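Local coordinates for protein mannose-specific lectin (Galanthus nivalis, PDB 1JPC) that binds alpha-D-linked mannose as a homotetramer, with high affinity for alpha-(1-3)-linked mannose oligomers, and shows antiviral activity, at residues D1-S6 against V85-K90; E8-G13 against C52-Q57. All coordinates share one frame; numbering follows the deposited sequence.

Contact 1: residues D1-S6 against V85-K90. With MAN (alpha-D-mannopyranose), chain B.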
loop_
_atom_site.group_PDB
_atom_site.type_symbol
_atom_site.label_atom_id
_atom_site.label_comp_id
_atom_site.label_asym_id
_atom_site.label_seq_id
_atom_site.Cartn_x
_atom_site.Cartn_y
_atom_site.Cartn_z
ATOM N N ASP A 1 7.400 -1.635 -1.665
ATOM C CA ASP A 1 7.356 -2.289 -0.339
ATOM C C ASP A 1 8.217 -1.466 0.624
ATOM O O ASP A 1 9.103 -0.734 0.190
ATOM C CB ASP A 1 7.872 -3.729 -0.438
ATOM C CG ASP A 1 7.499 -4.571 0.781
ATOM O OD1 ASP A 1 6.555 -4.191 1.511
ATOM O OD2 ASP A 1 8.144 -5.607 1.029
ATOM N N ASN A 2 7.931 -1.562 1.922
ATOM C CA ASN A 2 8.658 -0.809 2.948
ATOM C C ASN A 2 9.570 -1.675 3.819
ATOM O O ASN A 2 10.162 -1.191 4.789
ATOM C CB ASN A 2 7.674 -0.028 3.836
ATOM C CG ASN A 2 6.775 -0.934 4.695
ATOM O OD1 ASN A 2 6.361 -0.531 5.775
ATOM N ND2 ASN A 2 6.442 -2.129 4.211
ATOM N N ILE A 3 9.705 -2.946 3.454
ATOM C CA ILE A 3 10.525 -3.883 4.204
ATOM C C ILE A 3 11.484 -4.640 3.289
ATOM O O ILE A 3 11.118 -5.040 2.182
ATOM C CB ILE A 3 9.644 -4.936 4.931
ATOM C CG1 ILE A 3 8.631 -4.247 5.853
ATOM C CG2 ILE A 3 10.514 -5.901 5.716
ATOM C CD1 ILE A 3 7.678 -5.186 6.533
ATOM N N LEU A 4 12.732 -4.759 3.730
ATOM C CA LEU A 4 13.749 -5.514 3.008
ATOM C C LEU A 4 14.102 -6.638 3.996
ATOM O O LEU A 4 14.590 -6.382 5.101
ATOM C CB LEU A 4 14.982 -4.648 2.702
ATOM C CG LEU A 4 16.092 -5.378 1.923
ATOM C CD1 LEU A 4 15.589 -5.747 0.539
ATOM C CD2 LEU A 4 17.345 -4.525 1.801
ATOM N N TYR A 5 13.771 -7.872 3.644
ATOM C CA TYR A 5 14.047 -9.006 4.518
ATOM C C TYR A 5 15.474 -9.539 4.347
ATOM O O TYR A 5 16.066 -9.415 3.272
ATOM C CB TYR A 5 13.063 -10.130 4.227
ATOM C CG TYR A 5 11.620 -9.761 4.449
ATOM C CD1 TYR A 5 10.889 -9.096 3.463
ATOM C CD2 TYR A 5 10.974 -10.104 5.635
ATOM C CE1 TYR A 5 9.547 -8.790 3.653
ATOM C CE2 TYR A 5 9.636 -9.807 5.832
ATOM C CZ TYR A 5 8.926 -9.149 4.842
ATOM O OH TYR A 5 7.599 -8.862 5.044
ATOM N N SER A 6 16.025 -10.139 5.398
ATOM C CA SER A 6 17.372 -10.685 5.292
ATOM C C SER A 6 17.343 -11.766 4.207
ATOM O O SER A 6 16.373 -12.525 4.099
ATOM C CB SER A 6 17.884 -11.214 6.643
ATOM O OG SER A 6 16.987 -12.123 7.259
ATOM N N VAL A 85 15.115 -7.792 9.450
ATOM C CA VAL A 85 14.348 -6.954 8.532
ATOM C C VAL A 85 14.858 -5.524 8.637
ATOM O O VAL A 85 15.311 -5.094 9.705
ATOM C CB VAL A 85 12.811 -6.930 8.830
ATOM C CG1 VAL A 85 12.169 -8.273 8.533
ATOM C CG2 VAL A 85 12.545 -6.503 10.258
ATOM N N CYS A 86 14.899 -4.842 7.500
ATOM C CA CYS A 86 15.287 -3.444 7.446
ATOM C C CYS A 86 13.978 -2.762 7.044
ATOM O O CYS A 86 13.441 -3.037 5.973
ATOM C CB CYS A 86 16.354 -3.222 6.388
ATOM S SG CYS A 86 16.808 -1.494 6.244
ATOM N N ILE A 87 13.450 -1.904 7.908
ATOM C CA ILE A 87 12.181 -1.248 7.645
ATOM C C ILE A 87 12.266 0.260 7.476
ATOM O O ILE A 87 12.971 0.934 8.233
ATOM C CB ILE A 87 11.180 -1.508 8.815
ATOM C CG1 ILE A 87 11.086 -2.995 9.124
ATOM C CG2 ILE A 87 9.781 -0.966 8.473
ATOM C CD1 ILE A 87 10.208 -3.293 10.306
ATOM N N LEU A 88 11.587 0.772 6.450
ATOM C CA LEU A 88 11.480 2.215 6.226
ATOM C C LEU A 88 10.150 2.467 6.942
ATOM O O LEU A 88 9.073 2.159 6.416
ATOM C CB LEU A 88 11.361 2.564 4.736
ATOM C CG LEU A 88 10.791 3.947 4.350
ATOM C CD1 LEU A 88 11.358 5.058 5.203
ATOM C CD2 LEU A 88 11.069 4.228 2.883
ATOM N N GLN A 89 10.242 2.969 8.168
ATOM C CA GLN A 89 9.072 3.188 9.012
ATOM C C GLN A 89 8.233 4.411 8.699
ATOM O O GLN A 89 8.690 5.370 8.079
ATOM C CB GLN A 89 9.484 3.232 10.495
ATOM C CG GLN A 89 10.479 2.161 10.910
ATOM C CD GLN A 89 10.742 2.109 12.407
ATOM O OE1 GLN A 89 11.065 1.053 12.935
ATOM N NE2 GLN A 89 10.611 3.242 13.092
ATOM N N LYS A 90 7.001 4.380 9.196
ATOM C CA LYS A 90 6.067 5.476 9.022
ATOM C C LYS A 90 6.559 6.776 9.677
ATOM O O LYS A 90 6.125 7.869 9.293
ATOM C CB LYS A 90 4.682 5.082 9.557
ATOM C CG LYS A 90 4.628 4.741 11.032
ATOM C CD LYS A 90 3.247 4.248 11.404
ATOM C CE LYS A 90 3.123 3.991 12.898
ATOM N NZ LYS A 90 1.785 3.403 13.214
HETATM C C1 MAN B . 13.377 5.640 17.218
HETATM C C2 MAN B . 12.086 5.092 16.618
HETATM C C3 MAN B . 11.970 3.587 16.898
HETATM C C4 MAN B . 13.237 2.852 16.447
HETATM C C5 MAN B . 14.490 3.521 17.013
HETATM C C6 MAN B . 15.776 2.944 16.456
HETATM O O2 MAN B . 12.083 5.323 15.219
HETATM O O3 MAN B . 10.850 3.054 16.205
HETATM O O4 MAN B . 13.180 1.501 16.885
HETATM O O5 MAN B . 14.487 4.930 16.695
HETATM O O6 MAN B . 16.843 3.877 16.556
HETATM O O HOH W 1 6.453 1.910 6.868
#
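Tyr-5 and Val-85 lie side by side on one face of an antiparallel sheet of the bulb-type lectin fold, a beta-prism. They form a non-hydrogen-bonded pair. Val-85 CG1 approaches the ring obliquely, 3.6 Å from Tyr-5 CD2. Ile-3 closes over the same ring: its CG2 stands 3.6 Å above the plane, over the centre. Ile-3 CG2 lies anti to the backbone N (chi1 of CG1 -57°) and also comes 4.0 Å from Val-85 CB. Ile-87 continues this face, and Ile-3 and Ile-87 also pack on Ile-87 and Ile-3 of the second subunit. The other face carries Leu-4 and Cys-86, whose CB atoms are 4.2 Å apart. They face the interior between the sheets, where Leu-4 touches Leu-54 and Met-56, and Cys-86 touches Met-56.

The pair Leu-4 and Cys-86 exchanges two backbone hydrogen bonds. A third runs from Leu-88 N to Asn-2 O. Near this end, a water donates to both Asn-2 OD1 and Leu-88 O and joins side chain to backbone.

Past the strand, Gln-89 reaches a bound mannose. Its chain is extended beyond CG (chi2 -173°), which carries the amide out to the sugar. Tyr-97 OH bonds to Gln-89 OE1, and Asp-91 OD1 accepts from NE2, so both ends of the amide are held. Gln-89 NE2 donates to mannose O3 at 3.1 Å with an N-H...O angle of 170°, and only weakly to O2.

Contact 2: residues E8-G13 against C52-Q57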
loop_
_atom_site.group_PDB
_atom_site.type_symbol
_atom_site.label_atom_id
_atom_site.label_comp_id
_atom_site.label_asym_id
_atom_site.label_seq_id
_atom_site.Cartn_x
_atom_site.Cartn_y
_atom_site.Cartn_z
ATOM N N GLU A 8 17.567 -10.778 1.081
ATOM C CA GLU A 8 17.144 -10.003 -0.079
ATOM C C GLU A 8 18.108 -8.891 -0.450
ATOM O O GLU A 8 18.892 -8.417 0.371
ATOM C CB GLU A 8 15.757 -9.427 0.130
ATOM C CG GLU A 8 14.711 -10.486 0.320
ATOM C CD GLU A 8 13.309 -9.924 0.352
ATOM O OE1 GLU A 8 13.129 -8.733 0.714
ATOM O OE2 GLU A 8 12.382 -10.691 0.019
ATOM N N THR A 9 17.990 -8.444 -1.689
ATOM C CA THR A 9 18.844 -7.416 -2.235
ATOM C C THR A 9 18.016 -6.409 -3.016
ATOM O O THR A 9 16.995 -6.762 -3.613
ATOM C CB THR A 9 19.895 -8.064 -3.196
ATOM O OG1 THR A 9 21.029 -8.506 -2.445
ATOM C CG2 THR A 9 20.347 -7.103 -4.290
ATOM N N LEU A 10 18.409 -5.145 -2.936
ATOM C CA LEU A 10 17.769 -4.106 -3.718
ATOM C C LEU A 10 18.800 -3.817 -4.802
ATOM O O LEU A 10 19.915 -3.380 -4.497
ATOM C CB LEU A 10 17.526 -2.835 -2.904
ATOM C CG LEU A 10 16.345 -2.772 -1.939
ATOM C CD1 LEU A 10 16.219 -1.353 -1.423
ATOM C CD2 LEU A 10 15.064 -3.204 -2.635
ATOM N N SER A 11 18.479 -4.160 -6.043
ATOM C CA SER A 11 19.386 -3.905 -7.154
ATOM C C SER A 11 19.430 -2.414 -7.427
ATOM O O SER A 11 18.704 -1.637 -6.813
ATOM C CB SER A 11 18.909 -4.630 -8.409
ATOM O OG SER A 11 18.962 -6.029 -8.224
ATOM N N THR A 12 20.283 -2.023 -8.361
ATOM C CA THR A 12 20.423 -0.627 -8.734
ATOM C C THR A 12 19.067 -0.071 -9.176
ATOM O O THR A 12 18.341 -0.718 -9.929
ATOM C CB THR A 12 21.419 -0.498 -9.891
ATOM O OG1 THR A 12 22.640 -1.160 -9.544
ATOM C CG2 THR A 12 21.719 0.942 -10.164
ATOM N N GLY A 13 18.717 1.112 -8.682
ATOM C CA GLY A 13 17.454 1.720 -9.051
ATOM C C GLY A 13 16.260 1.232 -8.250
ATOM O O GLY A 13 15.179 1.817 -8.361
ATOM N N CYS A 52 25.766 -0.517 -7.847
ATOM C CA CYS A 52 25.853 -1.220 -6.575
ATOM C C CYS A 52 24.493 -1.828 -6.234
ATOM O O CYS A 52 23.473 -1.467 -6.824
ATOM C CB CYS A 52 26.232 -0.253 -5.462
ATOM S SG CYS A 52 27.956 0.306 -5.483
ATOM N N PHE A 53 24.490 -2.779 -5.310
ATOM C CA PHE A 53 23.255 -3.402 -4.849
ATOM C C PHE A 53 23.284 -3.396 -3.325
ATOM O O PHE A 53 24.365 -3.345 -2.731
ATOM C CB PHE A 53 23.067 -4.821 -5.412
ATOM C CG PHE A 53 24.203 -5.766 -5.126
ATOM C CD1 PHE A 53 24.191 -6.569 -3.984
ATOM C CD2 PHE A 53 25.249 -5.922 -6.049
ATOM C CE1 PHE A 53 25.199 -7.518 -3.760
ATOM C CE2 PHE A 53 26.266 -6.867 -5.841
ATOM C CZ PHE A 53 26.238 -7.670 -4.695
ATOM N N LEU A 54 22.110 -3.364 -2.697
ATOM C CA LEU A 54 22.015 -3.350 -1.234
ATOM C C LEU A 54 21.607 -4.736 -0.736
ATOM O O LEU A 54 20.639 -5.312 -1.229
ATOM C CB LEU A 54 20.997 -2.293 -0.784
ATOM C CG LEU A 54 20.737 -2.156 0.712
ATOM C CD1 LEU A 54 21.971 -1.585 1.392
ATOM C CD2 LEU A 54 19.537 -1.249 0.941
ATOM N N SER A 55 22.347 -5.269 0.230
ATOM C CA SER A 55 22.068 -6.593 0.770
ATOM C C SER A 55 21.805 -6.573 2.277
ATOM O O SER A 55 22.592 -6.022 3.051
ATOM C CB SER A 55 23.233 -7.535 0.454
ATOM O OG SER A 55 22.927 -8.879 0.777
ATOM N N MET A 56 20.667 -7.127 2.680
ATOM C CA MET A 56 20.302 -7.230 4.084
ATOM C C MET A 56 20.697 -8.678 4.348
ATOM O O MET A 56 19.995 -9.606 3.951
ATOM C CB MET A 56 18.789 -7.020 4.257
ATOM C CG MET A 56 18.257 -7.160 5.684
ATOM S SD MET A 56 18.927 -5.980 6.851
ATOM C CE MET A 56 19.808 -6.994 7.925
ATOM N N GLN A 57 21.857 -8.866 4.959
ATOM C CA GLN A 57 22.377 -10.203 5.204
ATOM C C GLN A 57 21.787 -10.922 6.388
ATOM O O GLN A 57 21.243 -10.296 7.302
ATOM C CB GLN A 57 23.888 -10.137 5.360
ATOM C CG GLN A 57 24.565 -9.420 4.232
ATOM C CD GLN A 57 26.053 -9.344 4.422
ATOM O OE1 GLN A 57 26.567 -9.392 5.542
ATOM N NE2 GLN A 57 26.764 -9.225 3.321
#
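Leu-10 and Leu-54 form the central hydrogen-bonded pair between segments 8-13 and 52-57. Their backbones exchange two bonds, Leu-10 N to Leu-54 O and Leu-54 N to Leu-10 O, each 2.8 Å. A third backbone bond, from Met-56 N to Glu-8 O, is long at 3.2 Å, and the pairing is loose there.

One threonine hydroxyl adds a side-chain bond. Thr-12 OG1 donates to Cys-52 O at 2.9 Å and ties the chain beyond strand 8-10 to the residue just before strand 53-56. The donor sits 32° out of the carbonyl plane.

The apolar contact is between Leu-10 and Leu-54. Their side chains run side by side, with Leu-10 CD1 4.1 Å from Leu-54 CD2. Leu-4 of strand 3-5 packs against both. Away from this pair, Thr-9 and Phe-53 cross obliquely in van der Waals contact. Phe-53 CG lies between its backbone N and carbonyl carbon (chi1 56°), which brings ring atom CD1 of Phe-53 to 3.9 Å from Thr-9 CG2. This holds for one of two deposited Thr-9 conformers and is less certain.

A disulfide joins Cys-52 to Cys-29 of the same chain. The carboxylate of Glu-8 reaches another subunit, where OE2 forms a salt bridge with Lys-90 of the second subunit. The arrangement is an edge pairing in a four-stranded antiparallel sheet, one of the three sheets of the beta-prism of bulb-type mannose lectins.

In the fold
The centres of contacts 1 and 2 lie 12 Å apart, in two different antiparallel sheets. Along the chain the order is 1-6, 8-13, 52-57, 85-90, so contact 2 is nested inside the loop closed by contact 1. Strands 3-5 and 8-10 are consecutive, yet within this chain each is an outermost strand of its own sheet: 3-5 pairs with 84-88, and 8-10 with 53-56. The N-terminal part thus joins two sheets of one bulb-type lectin domain. The contacts touch directly where Leu-4 CD2 packs on Met-56 CB at 3.8 Å. Glu-8 pairs with Lys-90 of a second subunit, so contact 2 of one chain adjoins contact 1 of another.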